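Local atomic coordinates of 16S rRNA (adenine(1408)-N(1))-methyltransferase (Catenulispora acidiphila, PDB entry 4X1O), a protein that probably transfers a methyl group from S-adenosyl-L-methionine to N1 of adenine 1408 in 16S ribosomal RNA, a modification linked to aminoglycoside resistance. Residues V120-V126 with K153-E159; W130-R135 with P172-L178; L145-R149 with R194-W200; E159-S165 with E230-R236. All blocks are in the same frame, centred on the assembly; numbering follows the deposited sequence.

Contact 1: residues V120-V126 with K153-E159; sequences VADEVMV and KPGAPLE
Glu123 and Glu159 bring their carboxylates together on one face of a parallel strand pair, their side chains crossing at about a right angle and the two acid planes turned 51° apart. Glu123 reaches out extended, with CG anti to the backbone N (chi1 -179°), whereas the bend of Glu159 at chi2 turns OE1 back across the strand to 2.7 Å from Glu123 OE2. The same Glu159 OE1 lies 3.5 Å from Met125 CG, which packs on this face too. On the other face Leu158 CD1 lies against Val124, 3.7 Å from CG1, the side chains oblique to each other, and also touches Val126; helix 142-151 covers these valines. Between the faces the backbones form a regular ladder: Val124 N donates to Pro157 O, Glu159 N to Val124 O (2.9 Å) and Val126 N to Glu159 O (2.8 Å). These are neighbouring central strands of the Rossmann-like methyltransferase sheet; strand 157-163 is entered through a type II turn from Lys153 to Ala156, with Gly155 at positive phi. There Lys153 N meets Ala121 O at 2.9 Å. The extended lysine chain runs alongside Asp122, and its NZ forms a salt bridge of 3.1 Å to Asp122 OD1, on the syn side but 29° out of the carboxylate plane. Ile50 N holds Asp122 OD2. Arg49 pairs with Glu123 OE1 and would offset part of the negative charge; so close an approach of the acids is nevertheless consistent with one of them holding a proton, which would mean a raised pKa.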
# COMPACT_ATOMS: atom_id res chain seq x y z
N VAL A 120 11.13 -2.45 -8.14
CA VAL A 120 11.76 -1.32 -7.48
C VAL A 120 11.68 -1.38 -5.95
O VAL A 120 12.50 -0.77 -5.27
CB VAL A 120 11.14 0.02 -7.93
CG1 VAL A 120 11.30 0.22 -9.47
CG2 VAL A 120 9.69 0.16 -7.50
N ALA A 121 10.73 -2.12 -5.42
CA ALA A 121 10.40 -1.96 -4.00
C ALA A 121 11.22 -2.89 -3.08
O ALA A 121 11.31 -4.09 -3.33
CB ALA A 121 8.92 -2.18 -3.78
N ASP A 122 11.80 -2.32 -2.03
CA ASP A 122 12.38 -3.11 -0.94
C ASP A 122 11.32 -3.62 0.01
O ASP A 122 11.57 -4.53 0.81
CB ASP A 122 13.39 -2.28 -0.15
CG ASP A 122 14.60 -1.89 -0.97
OD1 ASP A 122 15.27 -2.79 -1.51
OD2 ASP A 122 14.87 -0.68 -1.06
N GLU A 123 10.14 -3.02 -0.03
CA GLU A 123 9.04 -3.38 0.85
C GLU A 123 7.76 -2.91 0.23
O GLU A 123 7.72 -1.82 -0.33
CB GLU A 123 9.22 -2.76 2.23
CG GLU A 123 8.15 -3.09 3.23
CD GLU A 123 8.51 -2.57 4.62
OE1 GLU A 123 9.45 -1.75 4.73
OE2 GLU A 123 7.86 -2.97 5.60
N VAL A 124 6.71 -3.73 0.30
CA VAL A 124 5.42 -3.36 -0.27
C VAL A 124 4.40 -3.37 0.84
O VAL A 124 4.32 -4.33 1.60
CB VAL A 124 5.00 -4.32 -1.39
CG1 VAL A 124 3.61 -3.96 -1.92
CG2 VAL A 124 6.07 -4.33 -2.50
N MET A 125 3.64 -2.30 0.96
CA MET A 125 2.64 -2.24 2.02
C MET A 125 1.27 -2.03 1.43
O MET A 125 1.08 -1.13 0.61
CB MET A 125 2.95 -1.11 3.02
CG MET A 125 4.20 -1.35 3.86
SD MET A 125 4.30 -0.03 5.12
CE MET A 125 3.75 -0.93 6.58
N VAL A 126 0.32 -2.86 1.86
CA VAL A 126 -1.07 -2.68 1.46
C VAL A 126 -1.87 -2.37 2.70
O VAL A 126 -2.22 -3.27 3.46
CB VAL A 126 -1.62 -3.93 0.74
CG1 VAL A 126 -3.09 -3.76 0.36
CG2 VAL A 126 -0.77 -4.25 -0.49
N LYS A 153 11.27 -6.17 -5.30
CA LYS A 153 12.56 -6.84 -5.44
C LYS A 153 12.46 -8.21 -4.78
O LYS A 153 11.70 -8.39 -3.83
CB LYS A 153 13.68 -6.06 -4.76
CG LYS A 153 14.00 -4.72 -5.37
CD LYS A 153 15.06 -4.06 -4.52
CE LYS A 153 15.48 -2.72 -5.06
NZ LYS A 153 16.66 -2.25 -4.28
N PRO A 154 13.25 -9.18 -5.26
CA PRO A 154 13.27 -10.45 -4.53
C PRO A 154 13.65 -10.25 -3.07
O PRO A 154 14.56 -9.47 -2.78
CB PRO A 154 14.34 -11.28 -5.27
CG PRO A 154 14.40 -10.67 -6.64
CD PRO A 154 14.13 -9.19 -6.45
N GLY A 155 12.94 -10.92 -2.17
CA GLY A 155 13.22 -10.82 -0.75
C GLY A 155 12.45 -9.70 -0.05
O GLY A 155 12.45 -9.61 1.17
N ALA A 156 11.81 -8.82 -0.82
CA ALA A 156 11.02 -7.75 -0.22
C ALA A 156 9.84 -8.29 0.57
O ALA A 156 9.13 -9.17 0.08
CB ALA A 156 10.50 -6.78 -1.32
N PRO A 157 9.61 -7.76 1.77
CA PRO A 157 8.40 -8.14 2.52
C PRO A 157 7.17 -7.47 1.94
O PRO A 157 7.22 -6.35 1.42
CB PRO A 157 8.66 -7.64 3.94
CG PRO A 157 10.02 -7.05 3.94
CD PRO A 157 10.45 -6.81 2.53
N LEU A 158 6.06 -8.19 2.02
CA LEU A 158 4.76 -7.62 1.74
C LEU A 158 3.99 -7.61 3.05
O LEU A 158 3.95 -8.60 3.75
CB LEU A 158 4.01 -8.43 0.69
CG LEU A 158 2.51 -8.18 0.59
CD1 LEU A 158 2.18 -6.85 -0.09
CD2 LEU A 158 1.88 -9.33 -0.17
N GLU A 159 3.41 -6.47 3.40
CA GLU A 159 2.63 -6.39 4.63
C GLU A 159 1.24 -5.94 4.23
O GLU A 159 1.10 -4.90 3.59
CB GLU A 159 3.24 -5.41 5.63
CG GLU A 159 4.48 -5.92 6.34
CD GLU A 159 5.70 -5.12 5.99
OE1 GLU A 159 5.62 -4.28 5.06
OE2 GLU A 159 6.76 -5.31 6.64
O HOH W 1 17.36 0.19 -2.14

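Contact 2: residues W130-R135 with P172-L178; sequences WGKLLR and PLEIRDL
A mainly polar contact, with two small apolar pairs, joins the first turn of helix 131-139 to the irregular loop that follows strand 157-163, with Arg135 and Glu174 carrying most of it. Arg135 runs extended from CG to NE, its aliphatic part passing over Glu174 O. Its guanidinium then takes Asp177 end-on: NH1 bonds to OD1 at 2.8 Å and NH2 to OD2 at 3.0 Å, each on a syn lone pair. The two flat groups are nearly coplanar, 20° apart. NH1 also donates to Glu174 O at 2.7 Å; this acceptor lies in the guanidinium plane, although the nitrogen stands 52° out of the carbonyl plane. Three bonds therefore fix the rotation of the arginine head. The type I turn from Ile175 to Leu178 sets Asp177 within its grasp, and Leu178 packs against NH1. Near the amino-terminal turn, Glu174 OE2 accepts a hydrogen bond from Gly131 N at 2.8 Å, reached with CG between its own backbone N and carbonyl carbon (chi1 57°) and a bend at chi2. The amide comes from above the carboxylate plane. An acid at this amino-terminal end of a helix would probably be stabilised by the helix dipole. In the Rossmann-like methyltransferase fold the helix follows strand 123-127, and its Leu133 belongs to the S-adenosyl-L-methionine site. Leu134 crosses Ile175 at about a right angle, its CG 3.9 Å from CG2, with Ile166 beside both. Trp130 presents its ring edge to Pro172, CZ3 to CG 3.8 Å, and Glu174 OE2 lies near the same ring plane.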
# COMPACT_ATOMS: atom_id res chain seq x y z
N TRP A 130 -9.22 -0.85 -0.27
CA TRP A 130 -10.63 -0.83 -0.68
C TRP A 130 -10.78 -1.27 -2.13
O TRP A 130 -9.79 -1.45 -2.84
CB TRP A 130 -11.22 0.56 -0.51
CG TRP A 130 -11.20 1.04 0.87
CD1 TRP A 130 -10.30 1.90 1.43
CD2 TRP A 130 -12.12 0.69 1.91
NE1 TRP A 130 -10.61 2.11 2.75
CE2 TRP A 130 -11.72 1.38 3.07
CE3 TRP A 130 -13.25 -0.14 1.97
CZ2 TRP A 130 -12.40 1.27 4.28
CZ3 TRP A 130 -13.92 -0.25 3.17
CH2 TRP A 130 -13.50 0.45 4.31
N GLY A 131 -12.02 -1.44 -2.57
CA GLY A 131 -12.30 -1.72 -3.96
C GLY A 131 -11.63 -2.98 -4.49
O GLY A 131 -11.54 -3.97 -3.79
N LYS A 132 -11.17 -2.91 -5.74
CA LYS A 132 -10.56 -4.04 -6.41
C LYS A 132 -9.32 -4.56 -5.68
O LYS A 132 -9.03 -5.76 -5.64
CB LYS A 132 -10.19 -3.65 -7.85
CG LYS A 132 -9.61 -4.78 -8.66
CD LYS A 132 -10.13 -4.71 -10.09
CE LYS A 132 -10.28 -6.10 -10.68
NZ LYS A 132 -8.94 -6.75 -10.79
N LEU A 133 -8.56 -3.64 -5.09
CA LEU A 133 -7.38 -4.06 -4.34
C LEU A 133 -7.77 -4.93 -3.15
O LEU A 133 -7.17 -5.97 -2.91
CB LEU A 133 -6.58 -2.82 -3.89
CG LEU A 133 -5.34 -3.08 -3.04
CD1 LEU A 133 -4.33 -3.94 -3.80
CD2 LEU A 133 -4.70 -1.76 -2.61
N LEU A 134 -8.78 -4.50 -2.40
CA LEU A 134 -9.26 -5.25 -1.26
C LEU A 134 -9.80 -6.62 -1.69
O LEU A 134 -9.41 -7.67 -1.15
CB LEU A 134 -10.36 -4.47 -0.53
CG LEU A 134 -11.12 -5.20 0.57
CD1 LEU A 134 -10.17 -5.67 1.67
CD2 LEU A 134 -12.22 -4.31 1.13
N ARG A 135 -10.69 -6.61 -2.67
CA ARG A 135 -11.31 -7.84 -3.14
C ARG A 135 -10.25 -8.78 -3.69
O ARG A 135 -10.28 -9.99 -3.43
CB ARG A 135 -12.37 -7.55 -4.20
CG ARG A 135 -13.12 -8.80 -4.66
CD ARG A 135 -14.26 -8.38 -5.58
NE ARG A 135 -15.05 -9.52 -6.05
CZ ARG A 135 -16.05 -10.07 -5.37
NH1 ARG A 135 -16.40 -9.60 -4.18
NH2 ARG A 135 -16.71 -11.10 -5.91
N PRO A 172 -19.13 -3.39 2.83
CA PRO A 172 -18.90 -2.80 1.51
C PRO A 172 -19.17 -3.79 0.37
O PRO A 172 -18.83 -4.97 0.48
CB PRO A 172 -17.42 -2.41 1.53
CG PRO A 172 -17.08 -2.30 2.99
CD PRO A 172 -17.93 -3.31 3.69
N LEU A 173 -19.73 -3.28 -0.72
CA LEU A 173 -20.09 -4.11 -1.86
C LEU A 173 -18.98 -5.01 -2.38
O LEU A 173 -19.24 -6.14 -2.81
CB LEU A 173 -20.57 -3.19 -3.00
CG LEU A 173 -21.13 -3.88 -4.25
CD1 LEU A 173 -22.30 -4.79 -3.89
CD2 LEU A 173 -21.55 -2.82 -5.24
N GLU A 174 -17.73 -4.54 -2.33
CA GLU A 174 -16.65 -5.29 -2.93
C GLU A 174 -16.32 -6.59 -2.18
O GLU A 174 -15.61 -7.44 -2.72
CB GLU A 174 -15.39 -4.42 -3.07
CG GLU A 174 -14.86 -3.80 -1.78
CD GLU A 174 -15.35 -2.36 -1.56
OE1 GLU A 174 -16.57 -2.09 -1.71
OE2 GLU A 174 -14.50 -1.49 -1.25
N ILE A 175 -16.83 -6.75 -0.97
CA ILE A 175 -16.61 -8.02 -0.27
C ILE A 175 -17.88 -8.62 0.32
O ILE A 175 -17.79 -9.61 1.04
CB ILE A 175 -15.61 -7.88 0.89
CG1 ILE A 175 -16.09 -6.80 1.87
CG2 ILE A 175 -14.21 -7.57 0.34
CD1 ILE A 175 -15.50 -6.90 3.22
N ARG A 176 -19.05 -8.08 0.01
CA ARG A 176 -20.22 -8.48 0.79
C ARG A 176 -20.70 -9.88 0.42
O ARG A 176 -21.46 -10.49 1.17
CB ARG A 176 -21.36 -7.48 0.66
CG ARG A 176 -22.04 -7.43 -0.69
CD ARG A 176 -23.07 -6.31 -0.71
NE ARG A 176 -24.21 -6.59 0.17
CZ ARG A 176 -25.37 -7.08 -0.26
NH1 ARG A 176 -25.54 -7.33 -1.55
NH2 ARG A 176 -26.35 -7.31 0.60
N ASP A 177 -20.25 -10.39 -0.72
CA ASP A 177 -20.58 -11.76 -1.12
C ASP A 177 -19.55 -12.76 -0.62
O ASP A 177 -19.69 -13.97 -0.86
CB ASP A 177 -20.70 -11.87 -2.65
CG ASP A 177 -19.41 -11.49 -3.37
OD1 ASP A 177 -18.88 -10.38 -3.09
OD2 ASP A 177 -18.95 -12.28 -4.23
N LEU A 178 -18.54 -12.28 0.10
CA LEU A 178 -17.46 -13.14 0.58
C LEU A 178 -17.54 -13.34 2.08
O LEU A 178 -17.86 -12.41 2.82
CB LEU A 178 -16.10 -12.55 0.22
CG LEU A 178 -15.93 -12.10 -1.24
CD1 LEU A 178 -14.56 -11.44 -1.42
CD2 LEU A 178 -16.10 -13.27 -2.19

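Contact 3: residues L145-R149 with R194-W200; sequences LSGLR and RLAALGW
Leu145 of helix 142-151 packs on Leu195 and Leu198 at the end of helix 191-197, crossing both at about right angles. A Schellman motif ends that second helix: Trp200 N returns to Leu195 O and Gly199 N to Ala196 O, with Gly199 at positive phi as the C-prime residue. In the apolar part, Leu145 CG lies 3.8 Å from Leu195 CD2, and Leu145 CB 3.7 Å from Leu198 CD1. Leu148 adds its CB against the indole of Trp200 and reaches on to Val124 and Val126 of the central sheet. Polar links are few. Trp200 NE1 makes a weak bond of 3.4 Å to Leu145 O, which lies at the ring edge and already accepts Arg149 N within the helix. One water donates to Leu198 O at 2.8 Å and is 3.3 Å from Ser146 OG. A CH-pi contact is added by Arg149. With CG anti to the backbone N (chi1 178°) and a bend at chi2, it passes the glycine corner and lays CD over the six-membered ring of the indole; its NE bonds to Val240 O beyond the contact. Arg149 CD stands 4.2 Å from the centroid of that ring of Trp200, 17° off the ring normal.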
# COMPACT_ATOMS: atom_id res chain seq x y z
N LEU A 145 -2.48 -9.86 -7.18
CA LEU A 145 -1.31 -10.45 -6.52
C LEU A 145 -0.05 -10.35 -7.39
O LEU A 145 1.05 -10.13 -6.88
CB LEU A 145 -1.56 -11.91 -6.18
CG LEU A 145 -2.10 -12.26 -4.79
CD1 LEU A 145 -3.22 -11.33 -4.36
CD2 LEU A 145 -2.53 -13.74 -4.73
N SER A 146 -0.22 -10.54 -8.69
CA SER A 146 0.88 -10.46 -9.63
C SER A 146 1.38 -9.03 -9.74
O SER A 146 2.57 -8.80 -9.86
CB SER A 146 0.49 -10.98 -11.01
OG SER A 146 0.36 -12.40 -10.97
N GLY A 147 0.45 -8.07 -9.70
CA GLY A 147 0.81 -6.67 -9.75
C GLY A 147 1.64 -6.28 -8.54
O GLY A 147 2.65 -5.57 -8.66
N LEU A 148 1.21 -6.73 -7.37
CA LEU A 148 1.97 -6.50 -6.15
C LEU A 148 3.37 -7.12 -6.25
O LEU A 148 4.36 -6.48 -5.91
CB LEU A 148 1.23 -7.08 -4.95
CG LEU A 148 -0.07 -6.38 -4.58
CD1 LEU A 148 -0.79 -7.19 -3.52
CD2 LEU A 148 0.23 -4.97 -4.08
N ARG A 149 3.45 -8.36 -6.74
CA ARG A 149 4.75 -9.01 -6.84
C ARG A 149 5.64 -8.32 -7.86
O ARG A 149 6.86 -8.24 -7.68
CB ARG A 149 4.59 -10.50 -7.21
CG ARG A 149 5.92 -11.26 -7.38
CD ARG A 149 6.74 -11.27 -6.08
NE ARG A 149 8.03 -11.93 -6.28
CZ ARG A 149 9.11 -11.33 -6.78
NH1 ARG A 149 9.04 -10.05 -7.15
NH2 ARG A 149 10.24 -12.01 -6.92
N ARG A 194 -2.29 -19.61 -3.16
CA ARG A 194 -2.33 -18.69 -4.31
C ARG A 194 -1.24 -17.65 -4.21
O ARG A 194 -0.61 -17.30 -5.22
CB ARG A 194 -3.70 -18.02 -4.46
CG ARG A 194 -4.74 -19.00 -5.01
CD ARG A 194 -6.04 -18.34 -5.44
NE ARG A 194 -6.84 -17.86 -4.33
CZ ARG A 194 -7.56 -18.65 -3.54
NH1 ARG A 194 -7.56 -19.96 -3.74
NH2 ARG A 194 -8.27 -18.12 -2.55
N LEU A 195 -1.00 -17.16 -3.00
CA LEU A 195 0.08 -16.20 -2.78
C LEU A 195 1.41 -16.85 -3.14
O LEU A 195 2.19 -16.29 -3.91
CB LEU A 195 0.09 -15.71 -1.33
CG LEU A 195 -0.93 -14.60 -1.05
CD1 LEU A 195 -1.25 -14.53 0.44
CD2 LEU A 195 -0.41 -13.27 -1.54
N ALA A 196 1.66 -18.06 -2.63
CA ALA A 196 2.93 -18.71 -2.93
C ALA A 196 3.11 -18.91 -4.43
O ALA A 196 4.21 -18.69 -4.96
CB ALA A 196 3.04 -20.03 -2.19
N ALA A 197 2.04 -19.30 -5.11
CA ALA A 197 2.13 -19.56 -6.55
C ALA A 197 2.54 -18.31 -7.32
O ALA A 197 3.23 -18.38 -8.34
CB ALA A 197 0.80 -20.09 -7.07
N LEU A 198 2.11 -17.16 -6.83
CA LEU A 198 2.39 -15.93 -7.55
C LEU A 198 3.61 -15.20 -7.00
O LEU A 198 3.88 -14.07 -7.38
CB LEU A 198 1.16 -15.03 -7.53
CG LEU A 198 0.09 -15.61 -8.46
CD1 LEU A 198 -1.23 -14.88 -8.33
CD2 LEU A 198 0.57 -15.58 -9.91
N GLY A 199 4.37 -15.86 -6.13
CA GLY A 199 5.63 -15.30 -5.69
C GLY A 199 5.63 -14.60 -4.35
O GLY A 199 6.53 -13.81 -4.07
N TRP A 200 4.64 -14.88 -3.52
CA TRP A 200 4.60 -14.37 -2.15
C TRP A 200 4.56 -15.50 -1.15
O TRP A 200 3.52 -16.15 -0.97
CB TRP A 200 3.40 -13.46 -1.93
CG TRP A 200 3.46 -12.14 -2.66
CD1 TRP A 200 2.63 -11.71 -3.65
CD2 TRP A 200 4.38 -11.08 -2.42
NE1 TRP A 200 2.98 -10.44 -4.05
CE2 TRP A 200 4.05 -10.03 -3.31
CE3 TRP A 200 5.46 -10.91 -1.54
CZ2 TRP A 200 4.75 -8.83 -3.34
CZ3 TRP A 200 6.17 -9.70 -1.57
CH2 TRP A 200 5.80 -8.68 -2.47
O HOH W 2 3.38 -13.14 -9.93

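Contact 4: residues E159-S165 with E230-R236; sequences EISIGTS and ETVLHLR
His234 lies alongside Ser161, whose OG meets the ring edge near its plane, 3.1 Å from CD2. The imidazole reaches this place with CG anti to the backbone N (chi1 -168°), and its NE2 comes 4.0 Å from Glu159 CB, the two side chains pointing the same way. Val232 continues this face, CG1 against Ser161 CB. On the other face Ile160 and Leu235 run side by side, CD1 to CD2 4.1 Å, in a layer with Ile162 and Leu233; helix 131-139 covers Ile160 and Ile162 through Val137 and Leu134, while Leu181 lies against Leu233. Ile160 pairs with Leu235, and Ile162 with Leu233, each through two backbone bonds; Leu233 N to Ile162 O is 2.7 Å. Thr164 N then bonds to Thr231 O at 2.9 Å where the strand gives way to a 3-10 turn. Glu230 closes this end. Its extended chain brings OE2 beside Gly163, where Ser165 N bonds to it at 2.9 Å, on the anti side and 16° out of the carboxylate plane. The Ser165 amide would probably stabilise a charge on OE2. The strands run at 150°, and 229-239 also pairs antiparallel with 200-212. Reversed strand 229-239 beside parallel strand 157-163 gives the 3-2-1-4-5-7-6 order of class I, Rossmann-like S-adenosyl-L-methionine-dependent methyltransferases.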
# COMPACT_ATOMS: atom_id res chain seq x y z
N GLU A 159 3.41 -6.47 3.40
CA GLU A 159 2.63 -6.39 4.63
C GLU A 159 1.24 -5.94 4.23
O GLU A 159 1.10 -4.90 3.59
CB GLU A 159 3.24 -5.41 5.63
CG GLU A 159 4.48 -5.92 6.34
CD GLU A 159 5.70 -5.12 5.99
OE1 GLU A 159 5.62 -4.28 5.06
OE2 GLU A 159 6.76 -5.31 6.64
N ILE A 160 0.23 -6.74 4.56
CA ILE A 160 -1.14 -6.38 4.25
C ILE A 160 -1.86 -6.18 5.57
O ILE A 160 -1.72 -6.99 6.48
CB ILE A 160 -1.85 -7.46 3.43
CG1 ILE A 160 -1.15 -7.67 2.09
CG2 ILE A 160 -3.32 -7.11 3.21
CD1 ILE A 160 -1.66 -8.91 1.36
N SER A 161 -2.62 -5.09 5.68
CA SER A 161 -3.33 -4.79 6.91
C SER A 161 -4.77 -4.48 6.56
O SER A 161 -5.05 -3.48 5.88
CB SER A 161 -2.70 -3.60 7.66
OG SER A 161 -1.47 -3.95 8.26
N ILE A 162 -5.67 -5.34 6.99
CA ILE A 162 -7.09 -5.15 6.68
C ILE A 162 -7.88 -4.99 7.98
O ILE A 162 -7.84 -5.86 8.83
CB ILE A 162 -7.64 -6.34 5.86
CG1 ILE A 162 -6.90 -6.48 4.52
CG2 ILE A 162 -9.15 -6.18 5.62
CD1 ILE A 162 -7.16 -7.79 3.84
N GLY A 163 -8.60 -3.89 8.13
CA GLY A 163 -9.45 -3.73 9.29
C GLY A 163 -10.65 -4.66 9.20
O GLY A 163 -11.31 -4.73 8.18
N THR A 164 -10.93 -5.39 10.28
CA THR A 164 -11.97 -6.41 10.22
C THR A 164 -13.38 -5.85 10.38
O THR A 164 -14.36 -6.57 10.18
CB THR A 164 -11.76 -7.48 11.31
OG1 THR A 164 -11.77 -6.84 12.59
CG2 THR A 164 -10.42 -8.18 11.11
N SER A 165 -13.49 -4.57 10.71
CA SER A 165 -14.80 -3.96 10.85
C SER A 165 -15.55 -3.92 9.52
O SER A 165 -16.76 -3.71 9.49
CB SER A 165 -14.69 -2.55 11.44
OG SER A 165 -14.03 -1.68 10.54
N GLU A 230 -8.71 -0.42 15.87
CA GLU A 230 -9.47 -1.45 15.20
C GLU A 230 -8.71 -2.76 15.25
O GLU A 230 -7.49 -2.77 15.39
CB GLU A 230 -9.77 -1.05 13.76
CG GLU A 230 -10.74 -1.99 13.05
CD GLU A 230 -11.10 -1.52 11.66
OE1 GLU A 230 -10.81 -0.35 11.33
OE2 GLU A 230 -11.68 -2.32 10.91
N THR A 231 -9.43 -3.87 15.14
CA THR A 231 -8.78 -5.14 14.96
C THR A 231 -8.34 -5.25 13.51
O THR A 231 -9.14 -5.05 12.60
CB THR A 231 -9.70 -6.30 15.31
OG1 THR A 231 -10.10 -6.19 16.68
CG2 THR A 231 -8.97 -7.61 15.10
N VAL A 232 -7.08 -5.58 13.31
CA VAL A 232 -6.53 -5.67 11.97
C VAL A 232 -6.11 -7.09 11.66
O VAL A 232 -5.45 -7.72 12.48
CB VAL A 232 -5.33 -4.71 11.82
CG1 VAL A 232 -4.56 -4.97 10.52
CG2 VAL A 232 -5.82 -3.28 11.89
N LEU A 233 -6.48 -7.57 10.48
CA LEU A 233 -5.93 -8.82 9.97
C LEU A 233 -4.62 -8.47 9.28
O LEU A 233 -4.60 -7.67 8.35
CB LEU A 233 -6.89 -9.50 9.00
CG LEU A 233 -6.38 -10.76 8.31
CD1 LEU A 233 -6.13 -11.87 9.30
CD2 LEU A 233 -7.38 -11.20 7.24
N HIS A 234 -3.54 -9.04 9.78
CA HIS A 234 -2.23 -8.70 9.28
C HIS A 234 -1.60 -9.90 8.62
O HIS A 234 -1.51 -10.97 9.22
CB HIS A 234 -1.33 -8.19 10.41
CG HIS A 234 -0.07 -7.56 9.94
ND1 HIS A 234 1.12 -8.25 9.82
CD2 HIS A 234 0.20 -6.29 9.53
CE1 HIS A 234 2.06 -7.45 9.37
NE2 HIS A 234 1.53 -6.25 9.18
N LEU A 235 -1.17 -9.73 7.37
CA LEU A 235 -0.49 -10.79 6.65
C LEU A 235 0.88 -10.30 6.25
O LEU A 235 1.00 -9.19 5.74
CB LEU A 235 -1.28 -11.20 5.41
CG LEU A 235 -0.74 -12.37 4.58
CD1 LEU A 235 -1.92 -13.11 3.95
CD2 LEU A 235 0.24 -11.92 3.49
N ARG A 236 1.89 -11.12 6.48
CA ARG A 236 3.23 -10.81 6.00
C ARG A 236 3.70 -11.91 5.08
O ARG A 236 3.49 -13.10 5.37
CB ARG A 236 4.20 -10.63 7.17
CG ARG A 236 5.60 -10.18 6.74
CD ARG A 236 6.53 -9.91 7.92
NE ARG A 236 7.02 -11.14 8.54
CZ ARG A 236 6.64 -11.59 9.73
NH1 ARG A 236 5.76 -10.89 10.44
NH2 ARG A 236 7.13 -12.72 10.22

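Overall arrangement
Contacts 1 and 4 are successive seams of one sheet, sharing Glu159 on strand 157-163; their centres are about 17 Å apart, and Val126 O probably accepts a hydrogen bond from Ser161 N at 2.9 Å. Contact 3 packs on the Val124-Leu158 face of contact 1, with Trp200 CZ3 3.4 Å from Leu158 CB, and reaches contact 4 through Leu195 and Leu235. Contact 2 touches contact 4 where Leu134 CD1 lies 4.1 Å from Ile162 CG2. The cofactor site links contacts 1 and 2: Leu133, which binds S-adenosyl-L-methionine, packs its CD2 3.9 Å from Val126 CG1. The side chain of Trp130 is about 5 Å from that of cofactor-binding Arg83.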